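Local structure of KLLA0C04147p (Kluyveromyces lactis, 5H2D) at residues A[90-95]-A[306-311]; A[96-101]-A[190-195]; A[128-133]-A[417-422]; A[403-406]-A[411-414]. The protein binds ergosterol in its C-terminal oxysterol-binding-related domain, the part described here, and probably transfers sterol between membranes. All coordinates share one frame; numbering follows the deposited sequence.

Contact 1 of 4, residues A[90-95]-A[306-311]; sequences ASFEDS and GGPKYD
With chi1 at 174°, the Asp94 side chain extends opposite its own amide nitrogen and carries the carboxylate to the phenol of Tyr310, while Phe92, with CG anti to the carbonyl carbon (chi1 -58°), brings the CZ/CE1 end of its ring to Pro308 CG. The phenol donates to Asp94 OD2, with Tyr310 OH and Asp94 OD2 2.7 Å apart. The acceptor lies in the plane of the tyrosine ring, at its edge, and takes the proton on its anti lone pair, the side away from OD1. Asp94 is the N-cap of helix 95-108: OD1 caps the backbone N of Thr96 and also bonds Thr96 OG1. The contact joins the loop between helices 84-90 and 95-108 to the long loop between strands 276-281 and 314-319 of the oxysterol-binding domain, at the protein surface. A water completes the polar end: it accepts from Asp94 N at 3.0 Å and donates to Tyr310 OH, also at 3.0 Å, and to Glu93 OE2. Beside this network, Phe92 CZ lies 3.5 Å from Pro308 CG. Leu97 of the helix touches Phe92, Pro308 and Tyr310, and Trp267 meets the Tyr310 ring edge-to-face.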
loop_
_atom_site.group_PDB
_atom_site.type_symbol
_atom_site.label_atom_id
_atom_site.label_comp_id
_atom_site.label_asym_id
_atom_site.label_seq_id
_atom_site.Cartn_x
_atom_site.Cartn_y
_atom_site.Cartn_z
ATOM N N ALA A 90 -14.352 12.485 3.412
ATOM C CA ALA A 90 -14.446 13.863 2.945
ATOM C C ALA A 90 -15.851 14.426 3.102
ATOM O O ALA A 90 -16.012 15.650 3.172
ATOM C CB ALA A 90 -14.016 13.961 1.478
ATOM N N SER A 91 -16.862 13.562 3.175
ATOM C CA SER A 91 -18.250 14.014 3.181
ATOM C C SER A 91 -18.751 14.432 4.559
ATOM O O SER A 91 -19.843 15.011 4.651
ATOM C CB SER A 91 -19.151 12.911 2.622
ATOM O OG SER A 91 -19.324 11.872 3.567
ATOM N N PHE A 92 -17.998 14.179 5.623
ATOM C CA PHE A 92 -18.459 14.449 6.982
ATOM C C PHE A 92 -17.978 15.820 7.450
ATOM O O PHE A 92 -16.788 16.135 7.364
ATOM C CB PHE A 92 -17.979 13.347 7.935
ATOM C CG PHE A 92 -18.447 11.972 7.539
ATOM C CD1 PHE A 92 -19.782 11.741 7.252
ATOM C CD2 PHE A 92 -17.553 10.916 7.419
ATOM C CE1 PHE A 92 -20.222 10.485 6.867
ATOM C CE2 PHE A 92 -17.990 9.654 7.036
ATOM C CZ PHE A 92 -19.320 9.438 6.756
ATOM N N GLU A 93 -18.911 16.643 7.942
ATOM C CA GLU A 93 -18.530 17.977 8.393
ATOM C C GLU A 93 -17.717 17.927 9.681
ATOM O O GLU A 93 -16.893 18.810 9.936
ATOM C CB GLU A 93 -19.780 18.840 8.571
ATOM C CG GLU A 93 -20.814 18.247 9.510
ATOM C CD GLU A 93 -20.480 18.495 10.964
ATOM O OE1 GLU A 93 -19.681 19.419 11.232
ATOM O OE2 GLU A 93 -21.005 17.767 11.839
ATOM N N ASP A 94 -17.915 16.891 10.483
ATOM C CA ASP A 94 -17.249 16.745 11.770
ATOM C C ASP A 94 -15.837 16.199 11.564
ATOM O O ASP A 94 -15.670 15.084 11.062
ATOM C CB ASP A 94 -18.101 15.809 12.630
ATOM C CG ASP A 94 -17.464 15.447 13.953
ATOM O OD1 ASP A 94 -16.374 15.945 14.296
ATOM O OD2 ASP A 94 -18.101 14.646 14.681
ATOM N N SER A 95 -14.819 16.968 11.959
ATOM C CA SER A 95 -13.446 16.546 11.683
ATOM C C SER A 95 -13.089 15.246 12.393
ATOM O O SER A 95 -12.288 14.461 11.870
ATOM C CB SER A 95 -12.454 17.646 12.067
ATOM O OG SER A 95 -12.464 17.902 13.462
ATOM N N GLY A 306 -26.004 1.512 7.824
ATOM C CA GLY A 306 -26.600 2.644 7.144
ATOM C C GLY A 306 -25.784 3.912 7.269
ATOM O O GLY A 306 -26.184 4.968 6.767
ATOM N N GLY A 307 -24.635 3.828 7.936
ATOM C CA GLY A 307 -23.762 4.970 8.064
ATOM C C GLY A 307 -23.555 5.385 9.503
ATOM O O GLY A 307 -24.027 4.727 10.437
ATOM N N PRO A 308 -22.856 6.498 9.709
ATOM C CA PRO A 308 -22.482 6.894 11.070
ATOM C C PRO A 308 -23.691 7.255 11.917
ATOM O O PRO A 308 -24.717 7.726 11.422
ATOM C CB PRO A 308 -21.585 8.118 10.857
ATOM C CG PRO A 308 -21.209 8.088 9.419
ATOM C CD PRO A 308 -22.312 7.415 8.694
ATOM N N LYS A 309 -23.541 7.037 13.214
ATOM C CA LYS A 309 -24.578 7.324 14.193
ATOM C C LYS A 309 -23.970 8.142 15.321
ATOM O O LYS A 309 -22.871 7.840 15.792
ATOM C CB LYS A 309 -25.192 6.029 14.757
ATOM C CG LYS A 309 -25.803 5.098 13.731
ATOM C CD LYS A 309 -27.014 5.714 13.046
ATOM C CE LYS A 309 -27.706 4.692 12.155
ATOM N NZ LYS A 309 -28.967 5.208 11.538
ATOM N N TYR A 310 -24.678 9.183 15.754
ATOM C CA TYR A 310 -24.194 10.027 16.837
ATOM C C TYR A 310 -24.830 9.704 18.184
ATOM O O TYR A 310 -24.454 10.311 19.193
ATOM C CB TYR A 310 -24.418 11.506 16.493
ATOM C CG TYR A 310 -23.309 12.107 15.644
ATOM C CD1 TYR A 310 -23.271 11.903 14.266
ATOM C CD2 TYR A 310 -22.300 12.863 16.226
ATOM C CE1 TYR A 310 -22.259 12.444 13.488
ATOM C CE2 TYR A 310 -21.275 13.403 15.456
ATOM C CZ TYR A 310 -21.269 13.190 14.091
ATOM O OH TYR A 310 -20.269 13.729 13.311
ATOM N N ASP A 311 -25.755 8.753 18.234
ATOM C CA ASP A 311 -26.471 8.454 19.471
ATOM C C ASP A 311 -25.794 7.380 20.313
ATOM O O ASP A 311 -26.334 7.003 21.359
ATOM C CB ASP A 311 -27.917 8.042 19.165
ATOM C CG ASP A 311 -28.015 6.821 18.264
ATOM O OD1 ASP A 311 -26.990 6.138 18.039
ATOM O OD2 ASP A 311 -29.134 6.532 17.782
HETATM O O HOH W 1 -20.119 14.883 10.599
#

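Contact 2 of 4, residues A[96-101]-A[190-195]; sequences TLRLLY and IRPDSN
This is a buried contact between one helix side chain and a loop: Arg98, on helix 95-108, reaches across to the segment 190-195, where strand 178-190 ends and the chain turns toward strand 199-203. The arginine bends at chi3 (-71°), and the side chain crosses that of Pro192 at about a right angle. The proline lies over one face of the flat guanidinium, CG standing 3.6 Å above the plane and toward its rim; between these two side chains the nearest atoms are Pro192 CG and Arg98 NE, 3.7 Å apart. Nearer the helix, the aliphatic part of the arginine meets the strand end, with Arg98 CD 4.4 Å from Ile190 CG2. On the loop side, Arg98 NH2 is 3.6 Å from Asn195 O and 3.9 Å from Ser194 O, too far for hydrogen bonds but with both carbonyls turned toward the cation. The bonds that hold the group come from outside the pair of segments: Arg98 NE forms a salt bridge with Glu199 on the next strand, and Arg98 NH2 donates to Phe92 O. Asn195 ND2 in turn binds Glu93 O, tying the loop to the loop before the helix. With no hydrogen bond between the segments themselves, Pro192 contributes an apolar cover to a buried cation whose charge is probably balanced largely by Glu199, and the two loop carbonyls probably add a weaker electrostatic attraction.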
loop_
_atom_site.group_PDB
_atom_site.type_symbol
_atom_site.label_atom_id
_atom_site.label_comp_id
_atom_site.label_asym_id
_atom_site.label_seq_id
_atom_site.Cartn_x
_atom_site.Cartn_y
_atom_site.Cartn_z
ATOM N N THR A 96 -13.664 14.994 13.581
ATOM C CA THR A 96 -13.340 13.758 14.294
ATOM C C THR A 96 -13.938 12.540 13.604
ATOM O O THR A 96 -13.375 11.442 13.703
ATOM C CB THR A 96 -13.813 13.819 15.750
ATOM O OG1 THR A 96 -15.249 13.807 15.809
ATOM C CG2 THR A 96 -13.276 15.068 16.425
ATOM N N LEU A 97 -15.072 12.708 12.918
ATOM C CA LEU A 97 -15.656 11.632 12.124
ATOM C C LEU A 97 -14.884 11.422 10.825
ATOM O O LEU A 97 -14.728 10.280 10.376
ATOM C CB LEU A 97 -17.135 11.925 11.846
ATOM C CG LEU A 97 -17.952 10.911 11.035
ATOM C CD1 LEU A 97 -17.943 9.538 11.686
ATOM C CD2 LEU A 97 -19.390 11.389 10.835
ATOM N N ARG A 98 -14.375 12.494 10.221
ATOM C CA ARG A 98 -13.419 12.304 9.135
ATOM C C ARG A 98 -12.240 11.463 9.609
ATOM O O ARG A 98 -11.811 10.532 8.915
ATOM C CB ARG A 98 -12.941 13.652 8.594
ATOM C CG ARG A 98 -14.070 14.519 8.062
ATOM C CD ARG A 98 -13.590 15.551 7.042
ATOM N NE ARG A 98 -12.794 16.616 7.652
ATOM C CZ ARG A 98 -13.319 17.706 8.208
ATOM N NH1 ARG A 98 -12.532 18.629 8.746
ATOM N NH2 ARG A 98 -14.636 17.855 8.239
ATOM N N LEU A 99 -11.713 11.764 10.798
ATOM C CA LEU A 99 -10.577 11.009 11.314
ATOM C C LEU A 99 -10.941 9.546 11.552
ATOM O O LEU A 99 -10.132 8.652 11.292
ATOM C CB LEU A 99 -10.047 11.653 12.596
ATOM C CG LEU A 99 -8.846 10.978 13.254
ATOM C CD1 LEU A 99 -7.744 10.663 12.221
ATOM C CD2 LEU A 99 -8.271 11.800 14.400
ATOM N N LEU A 100 -12.145 9.278 12.058
ATOM C CA LEU A 100 -12.563 7.891 12.246
ATOM C C LEU A 100 -12.456 7.107 10.943
ATOM O O LEU A 100 -11.931 5.982 10.912
ATOM C CB LEU A 100 -13.995 7.839 12.781
ATOM C CG LEU A 100 -14.631 6.446 12.891
ATOM C CD1 LEU A 100 -13.907 5.595 13.937
ATOM C CD2 LEU A 100 -16.117 6.550 13.193
ATOM N N TYR A 101 -12.964 7.683 9.857
ATOM C CA TYR A 101 -12.944 6.973 8.584
ATOM C C TYR A 101 -11.540 6.919 7.985
ATOM O O TYR A 101 -11.184 5.910 7.364
ATOM C CB TYR A 101 -13.966 7.596 7.631
ATOM C CG TYR A 101 -15.365 7.057 7.880
ATOM C CD1 TYR A 101 -16.024 7.314 9.080
ATOM C CD2 TYR A 101 -16.018 6.291 6.928
ATOM C CE1 TYR A 101 -17.287 6.809 9.323
ATOM C CE2 TYR A 101 -17.281 5.781 7.161
ATOM C CZ TYR A 101 -17.916 6.054 8.361
ATOM O OH TYR A 101 -19.181 5.568 8.619
ATOM N N ILE A 190 -7.032 15.424 3.088
ATOM C CA ILE A 190 -8.463 15.424 2.808
ATOM C C ILE A 190 -8.867 16.842 2.438
ATOM O O ILE A 190 -8.451 17.796 3.100
ATOM C CB ILE A 190 -9.295 14.927 4.003
ATOM C CG1 ILE A 190 -9.022 13.446 4.298
ATOM C CG2 ILE A 190 -10.784 15.155 3.722
ATOM C CD1 ILE A 190 -9.632 12.489 3.287
ATOM N N ARG A 191 -9.654 16.971 1.368
ATOM C CA ARG A 191 -10.330 18.220 1.011
ATOM C C ARG A 191 -11.808 18.074 1.361
ATOM O O ARG A 191 -12.581 17.531 0.559
ATOM C CB ARG A 191 -10.151 18.528 -0.480
ATOM C CG ARG A 191 -8.770 19.073 -0.832
ATOM C CD ARG A 191 -8.542 19.152 -2.334
ATOM N NE ARG A 191 -8.240 17.849 -2.920
ATOM C CZ ARG A 191 -7.046 17.255 -2.852
ATOM N NH1 ARG A 191 -6.038 17.833 -2.209
ATOM N NH2 ARG A 191 -6.866 16.072 -3.422
ATOM N N PRO A 192 -12.249 18.549 2.530
ATOM C CA PRO A 192 -13.599 18.215 3.003
ATOM C C PRO A 192 -14.686 18.883 2.180
ATOM O O PRO A 192 -14.512 19.982 1.647
ATOM C CB PRO A 192 -13.609 18.742 4.443
ATOM C CG PRO A 192 -12.163 18.937 4.808
ATOM C CD PRO A 192 -11.487 19.313 3.528
ATOM N N ASP A 193 -15.835 18.205 2.102
ATOM C CA ASP A 193 -16.977 18.770 1.390
ATOM C C ASP A 193 -17.449 20.063 2.038
ATOM O O ASP A 193 -17.999 20.931 1.353
ATOM C CB ASP A 193 -18.131 17.764 1.340
ATOM C CG ASP A 193 -17.873 16.620 0.380
ATOM O OD1 ASP A 193 -16.900 16.696 -0.398
ATOM O OD2 ASP A 193 -18.654 15.649 0.394
ATOM N N SER A 194 -17.238 20.211 3.342
ATOM C CA SER A 194 -17.674 21.407 4.047
ATOM C C SER A 194 -16.999 21.461 5.407
ATOM O O SER A 194 -16.526 20.445 5.932
ATOM C CB SER A 194 -19.196 21.432 4.214
ATOM O OG SER A 194 -19.600 20.494 5.197
ATOM N N ASN A 195 -16.977 22.665 5.978
ATOM C CA ASN A 195 -16.513 22.892 7.343
ATOM C C ASN A 195 -15.089 22.370 7.537
ATOM O O ASN A 195 -14.824 21.484 8.354
ATOM C CB ASN A 195 -17.467 22.258 8.359
ATOM C CG ASN A 195 -17.150 22.671 9.780
ATOM O OD1 ASN A 195 -16.905 23.849 10.054
ATOM N ND2 ASN A 195 -17.126 21.704 10.691
#

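Contact 3 of 4, residues A[128-133]-A[417-422]; sequences TFEYSR and GEYWKQ
Thr128, at the start of strand 128-133, reaches the helix segment through a water that lies 2.7 Å from Thr128 OG1 and donates to Tyr419 OH at 2.9 Å. Phe129 turns to the other side of the strand, against helices 72-77 and 332-337. Glu130 carries the main link: its OE2 accepts the phenol proton at a short 2.5 Å from Tyr419 OH, on the anti lone pair. Tyr419, chi1 175°, extends its ring away from its own amide nitrogen toward the strand, which brings the hydroxyl to Glu130. OE2 sits at the edge of the ring, whose plane stands 78° from the carboxylate. Glu130 OE2 also forms a salt bridge with Arg423, and OE1 takes a hydrogen bond from Tyr25, so both oxygens of this buried carboxylate are gripped. Glu130 CB meets the Trp420 indole, CH2 at 3.9 Å. Past Tyr131, which again turns away, Ser132 brings OG to within 3.2 Å of Trp420 CH2, while its hydrogen bond goes to Ser21 O. Tyr419 CD2 lies over the centre of the indole face. Within the oxysterol-binding domain, helix 419-424 rests on strand 128-133, with Phe141 of adjoining strand 138-146 stacked on Tyr419 and Arg139 touching Trp420.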
loop_
_atom_site.group_PDB
_atom_site.type_symbol
_atom_site.label_atom_id
_atom_site.label_comp_id
_atom_site.label_asym_id
_atom_site.label_seq_id
_atom_site.Cartn_x
_atom_site.Cartn_y
_atom_site.Cartn_z
ATOM N N THR A 128 9.080 1.562 -11.924
ATOM C CA THR A 128 7.917 2.370 -11.615
ATOM C C THR A 128 6.658 1.522 -11.697
ATOM O O THR A 128 6.650 0.443 -12.282
ATOM C CB THR A 128 7.778 3.564 -12.573
ATOM O OG1 THR A 128 7.709 3.074 -13.926
ATOM C CG2 THR A 128 8.972 4.492 -12.454
ATOM N N PHE A 129 5.584 2.026 -11.098
ATOM C CA PHE A 129 4.294 1.381 -11.282
ATOM C C PHE A 129 3.210 2.445 -11.213
ATOM O O PHE A 129 3.166 3.237 -10.270
ATOM C CB PHE A 129 4.049 0.267 -10.242
ATOM C CG PHE A 129 2.653 -0.336 -10.318
ATOM C CD1 PHE A 129 2.266 -1.077 -11.427
ATOM C CD2 PHE A 129 1.731 -0.152 -9.292
ATOM C CE1 PHE A 129 0.989 -1.605 -11.515
ATOM C CE2 PHE A 129 0.453 -0.693 -9.376
ATOM C CZ PHE A 129 0.087 -1.418 -10.493
ATOM N N GLU A 130 2.359 2.479 -12.233
ATOM C CA GLU A 130 1.219 3.381 -12.257
ATOM C C GLU A 130 -0.071 2.582 -12.201
ATOM O O GLU A 130 -0.125 1.429 -12.644
ATOM C CB GLU A 130 1.221 4.236 -13.521
ATOM C CG GLU A 130 1.176 3.404 -14.790
ATOM C CD GLU A 130 0.702 4.218 -15.995
ATOM O OE1 GLU A 130 -0.503 4.125 -16.315
ATOM O OE2 GLU A 130 1.539 4.956 -16.577
ATOM N N TYR A 131 -1.111 3.198 -11.647
ATOM C CA TYR A 131 -2.424 2.556 -11.589
ATOM C C TYR A 131 -3.468 3.646 -11.398
ATOM O O TYR A 131 -3.483 4.322 -10.363
ATOM C CB TYR A 131 -2.471 1.532 -10.455
ATOM C CG TYR A 131 -3.746 0.737 -10.279
ATOM C CD1 TYR A 131 -3.992 -0.393 -11.055
ATOM C CD2 TYR A 131 -4.665 1.069 -9.288
ATOM C CE1 TYR A 131 -5.142 -1.151 -10.873
ATOM C CE2 TYR A 131 -5.819 0.311 -9.090
ATOM C CZ TYR A 131 -6.047 -0.790 -9.884
ATOM O OH TYR A 131 -7.175 -1.540 -9.683
ATOM N N SER A 132 -4.330 3.828 -12.396
ATOM C CA SER A 132 -5.413 4.792 -12.288
ATOM C C SER A 132 -6.744 4.065 -12.354
ATOM O O SER A 132 -6.869 3.010 -12.985
ATOM C CB SER A 132 -5.329 5.842 -13.395
ATOM O OG SER A 132 -4.128 6.586 -13.289
ATOM N N ARG A 133 -7.744 4.634 -11.679
ATOM C CA ARG A 133 -9.080 4.047 -11.642
ATOM C C ARG A 133 -10.061 5.115 -12.098
ATOM O O ARG A 133 -10.508 5.946 -11.296
ATOM C CB ARG A 133 -9.408 3.517 -10.251
ATOM C CG ARG A 133 -8.687 2.202 -9.915
ATOM C CD ARG A 133 -9.218 1.024 -10.708
ATOM N NE ARG A 133 -10.591 0.725 -10.315
ATOM C CZ ARG A 133 -10.945 -0.200 -9.432
ATOM N NH1 ARG A 133 -10.028 -0.963 -8.844
ATOM N NH2 ARG A 133 -12.227 -0.370 -9.134
ATOM N N GLY A 417 5.809 16.125 -10.324
ATOM C CA GLY A 417 4.655 16.586 -11.078
ATOM C C GLY A 417 4.715 16.380 -12.574
ATOM O O GLY A 417 3.815 16.850 -13.280
ATOM N N GLU A 418 5.725 15.673 -13.082
ATOM C CA GLU A 418 5.944 15.560 -14.520
ATOM C C GLU A 418 5.417 14.275 -15.137
ATOM O O GLU A 418 5.164 14.245 -16.345
ATOM C CB GLU A 418 7.437 15.656 -14.826
ATOM C CG GLU A 418 8.060 16.921 -14.307
ATOM C CD GLU A 418 8.616 17.758 -15.412
ATOM O OE1 GLU A 418 9.619 17.324 -16.029
ATOM O OE2 GLU A 418 8.042 18.839 -15.676
ATOM N N TYR A 419 5.278 13.203 -14.355
ATOM C CA TYR A 419 5.075 11.885 -14.952
ATOM C C TYR A 419 3.827 11.839 -15.829
ATOM O O TYR A 419 3.876 11.369 -16.972
ATOM C CB TYR A 419 4.985 10.828 -13.858
ATOM C CG TYR A 419 4.656 9.448 -14.385
ATOM C CD1 TYR A 419 5.648 8.661 -14.952
ATOM C CD2 TYR A 419 3.353 8.932 -14.319
ATOM C CE1 TYR A 419 5.369 7.390 -15.441
ATOM C CE2 TYR A 419 3.066 7.644 -14.806
ATOM C CZ TYR A 419 4.085 6.890 -15.361
ATOM O OH TYR A 419 3.845 5.609 -15.827
ATOM N N TRP A 420 2.691 12.296 -15.300
ATOM C CA TRP A 420 1.445 12.113 -16.034
ATOM C C TRP A 420 1.388 13.008 -17.269
ATOM O O TRP A 420 0.864 12.583 -18.303
ATOM C CB TRP A 420 0.249 12.347 -15.110
ATOM C CG TRP A 420 0.195 11.336 -13.987
ATOM C CD1 TRP A 420 0.629 11.513 -12.706
ATOM C CD2 TRP A 420 -0.290 9.986 -14.069
ATOM N NE1 TRP A 420 0.429 10.357 -11.974
ATOM C CE2 TRP A 420 -0.134 9.409 -12.786
ATOM C CE3 TRP A 420 -0.858 9.216 -15.092
ATOM C CZ2 TRP A 420 -0.525 8.102 -12.502
ATOM C CZ3 TRP A 420 -1.243 7.914 -14.815
ATOM C CH2 TRP A 420 -1.065 7.368 -13.521
ATOM N N LYS A 421 1.936 14.227 -17.190
ATOM C CA LYS A 421 1.968 15.088 -18.373
ATOM C C LYS A 421 2.877 14.509 -19.446
ATOM O O LYS A 421 2.505 14.458 -20.628
ATOM C CB LYS A 421 2.424 16.494 -17.984
ATOM C CG LYS A 421 1.586 17.112 -16.893
ATOM C CD LYS A 421 1.917 18.581 -16.671
ATOM C CE LYS A 421 3.370 18.785 -16.326
ATOM N NZ LYS A 421 3.638 20.198 -15.918
ATOM N N GLN A 422 4.075 14.064 -19.066
ATOM C CA GLN A 422 4.968 13.477 -20.058
ATOM C C GLN A 422 4.379 12.197 -20.628
ATOM O O GLN A 422 4.582 11.894 -21.805
ATOM C CB GLN A 422 6.347 13.218 -19.453
ATOM C CG GLN A 422 7.003 14.475 -18.915
ATOM C CD GLN A 422 8.485 14.299 -18.650
ATOM O OE1 GLN A 422 9.089 13.304 -19.054
ATOM N NE2 GLN A 422 9.082 15.274 -17.971
HETATM O O HOH W 2 5.058 3.291 -14.520
#

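Contact 4 of 4, residues A[403-406]-A[411-414]; sequences EIHP and DYWK
His405 and Tyr412 meet edge-to-face at the turn end of a beta hairpin formed by strands 400-404 and 411-415. The imidazole turns its edge to the face of the phenol ring, the planes standing at 73° and the centroids 5.0 Å apart, and His405 CD2 lies above the centre of the tyrosine ring. Tyr412 reaches this place because its CG sits between the backbone N and the carbonyl carbon (chi1 78°), which swings the ring across to the start of the connecting loop, just past strand 400-404, where His405 CB lies 3.5 Å from Tyr412 CD1. The histidine is fixed on its other side, since ND1 accepts from Val407 N within the turn, and its ring also meets that of Tyr187. Next to the rings, in the backbone, Glu403 and Tyr412 form an antiparallel hydrogen-bonded pair, with Glu403 N to Tyr412 O at 2.9 Å and Tyr412 N to Glu403 O at 2.8 Å. Ile404 and Asp411, the neighbouring non-hydrogen-bonded pair, point to the opposite face of the hairpin, where Ile404 CG1 lies 3.6 Å from Asp411 OD1. On the hairpin face that carries Tyr412, which packs on Trp155, the side chains of Glu403 and Lys414 cross at a slant, touching through aliphatic carbons, their charged ends well apart. The strand pairing is completed by a CA-H...O contact, Asp411 CA approaching Glu403 O to 3.2 Å.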
loop_
_atom_site.group_PDB
_atom_site.type_symbol
_atom_site.label_atom_id
_atom_site.label_comp_id
_atom_site.label_asym_id
_atom_site.label_seq_id
_atom_site.Cartn_x
_atom_site.Cartn_y
_atom_site.Cartn_z
ATOM N N GLU A 403 12.931 16.008 -0.281
ATOM C CA GLU A 403 12.781 17.372 0.207
ATOM C C GLU A 403 12.367 17.323 1.669
ATOM O O GLU A 403 12.072 16.259 2.218
ATOM C CB GLU A 403 11.749 18.147 -0.618
ATOM C CG GLU A 403 12.073 18.250 -2.104
ATOM C CD GLU A 403 13.180 19.247 -2.396
ATOM O OE1 GLU A 403 13.506 19.434 -3.587
ATOM O OE2 GLU A 403 13.727 19.843 -1.442
ATOM N N ILE A 404 12.344 18.489 2.309
ATOM C CA ILE A 404 11.860 18.614 3.677
ATOM C C ILE A 404 10.406 19.058 3.632
ATOM O O ILE A 404 10.070 20.069 2.994
ATOM C CB ILE A 404 12.732 19.589 4.487
ATOM C CG1 ILE A 404 14.087 18.932 4.785
ATOM C CG2 ILE A 404 12.022 19.992 5.765
ATOM C CD1 ILE A 404 15.162 19.886 5.244
ATOM N N HIS A 405 9.531 18.290 4.276
ATOM C CA HIS A 405 8.120 18.624 4.228
ATOM C C HIS A 405 7.847 19.857 5.089
ATOM O O HIS A 405 8.341 19.948 6.213
ATOM C CB HIS A 405 7.251 17.460 4.703
ATOM C CG HIS A 405 5.805 17.654 4.384
ATOM N ND1 HIS A 405 4.947 18.349 5.210
ATOM C CD2 HIS A 405 5.079 17.296 3.301
ATOM C CE1 HIS A 405 3.749 18.391 4.660
ATOM N NE2 HIS A 405 3.801 17.756 3.502
ATOM N N PRO A 406 7.054 20.806 4.588
ATOM C CA PRO A 406 6.851 22.057 5.339
ATOM C C PRO A 406 6.082 21.884 6.639
ATOM O O PRO A 406 6.235 22.728 7.529
ATOM C CB PRO A 406 6.085 22.939 4.345
ATOM C CG PRO A 406 5.428 21.985 3.407
ATOM C CD PRO A 406 6.368 20.819 3.286
ATOM N N ASP A 411 12.147 14.644 6.091
ATOM C CA ASP A 411 12.458 14.269 4.717
ATOM C C ASP A 411 11.300 13.466 4.139
ATOM O O ASP A 411 10.754 12.576 4.795
ATOM C CB ASP A 411 13.733 13.420 4.656
ATOM C CG ASP A 411 15.000 14.230 4.840
ATOM O OD1 ASP A 411 14.937 15.473 4.814
ATOM O OD2 ASP A 411 16.071 13.607 4.991
ATOM N N TYR A 412 10.936 13.776 2.898
ATOM C CA TYR A 412 9.947 12.987 2.174
ATOM C C TYR A 412 10.298 13.025 0.695
ATOM O O TYR A 412 11.121 13.830 0.251
ATOM C CB TYR A 412 8.521 13.499 2.417
ATOM C CG TYR A 412 8.141 14.740 1.632
ATOM C CD1 TYR A 412 8.761 15.956 1.870
ATOM C CD2 TYR A 412 7.154 14.693 0.665
ATOM C CE1 TYR A 412 8.414 17.085 1.156
ATOM C CE2 TYR A 412 6.799 15.817 -0.056
ATOM C CZ TYR A 412 7.427 17.011 0.200
ATOM O OH TYR A 412 7.064 18.129 -0.518
ATOM N N TRP A 413 9.688 12.124 -0.067
ATOM C CA TRP A 413 9.928 12.049 -1.503
ATOM C C TRP A 413 8.852 12.860 -2.205
ATOM O O TRP A 413 7.684 12.462 -2.235
ATOM C CB TRP A 413 9.938 10.597 -1.970
ATOM C CG TRP A 413 11.085 9.841 -1.402
ATOM C CD1 TRP A 413 11.071 9.029 -0.305
ATOM C CD2 TRP A 413 12.429 9.840 -1.885
ATOM N NE1 TRP A 413 12.323 8.514 -0.078
ATOM C CE2 TRP A 413 13.176 8.987 -1.044
ATOM C CE3 TRP A 413 13.067 10.449 -2.972
ATOM C CZ2 TRP A 413 14.536 8.752 -1.240
ATOM C CZ3 TRP A 413 14.427 10.214 -3.165
ATOM C CH2 TRP A 413 15.142 9.379 -2.300
ATOM N N LYS A 414 9.247 14.006 -2.753
ATOM C CA LYS A 414 8.315 14.926 -3.394
ATOM C C LYS A 414 8.203 14.581 -4.875
ATOM O O LYS A 414 9.177 14.687 -5.623
ATOM C CB LYS A 414 8.775 16.368 -3.203
ATOM C CG LYS A 414 7.769 17.389 -3.701
ATOM C CD LYS A 414 8.253 18.805 -3.425
ATOM C CE LYS A 414 7.169 19.824 -3.711
ATOM N NZ LYS A 414 6.744 19.791 -5.131
#

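From the N terminus, 90-95 and helix segment 96-101 follow each other directly, and each finds its partner far downstream. Contact 2 closes first, when the chain returns at 190-195, and is nested in the larger loop that contact 1 closes at 306-311. The two touch through Ala90 O and Asp193 N, 2.8 Å apart, and together tie the start of helix 95-108 to two loops between strands. Strand 128-133 leaves from inside both loops and meets 417-422 only near the C-terminal end, so contact 3 crosses contacts 1 and 2. Contact 4 is the short hairpin nested within contact 3; its second strand leads into helix 419-424. Contacts 1 and 2 have both closed before it opens.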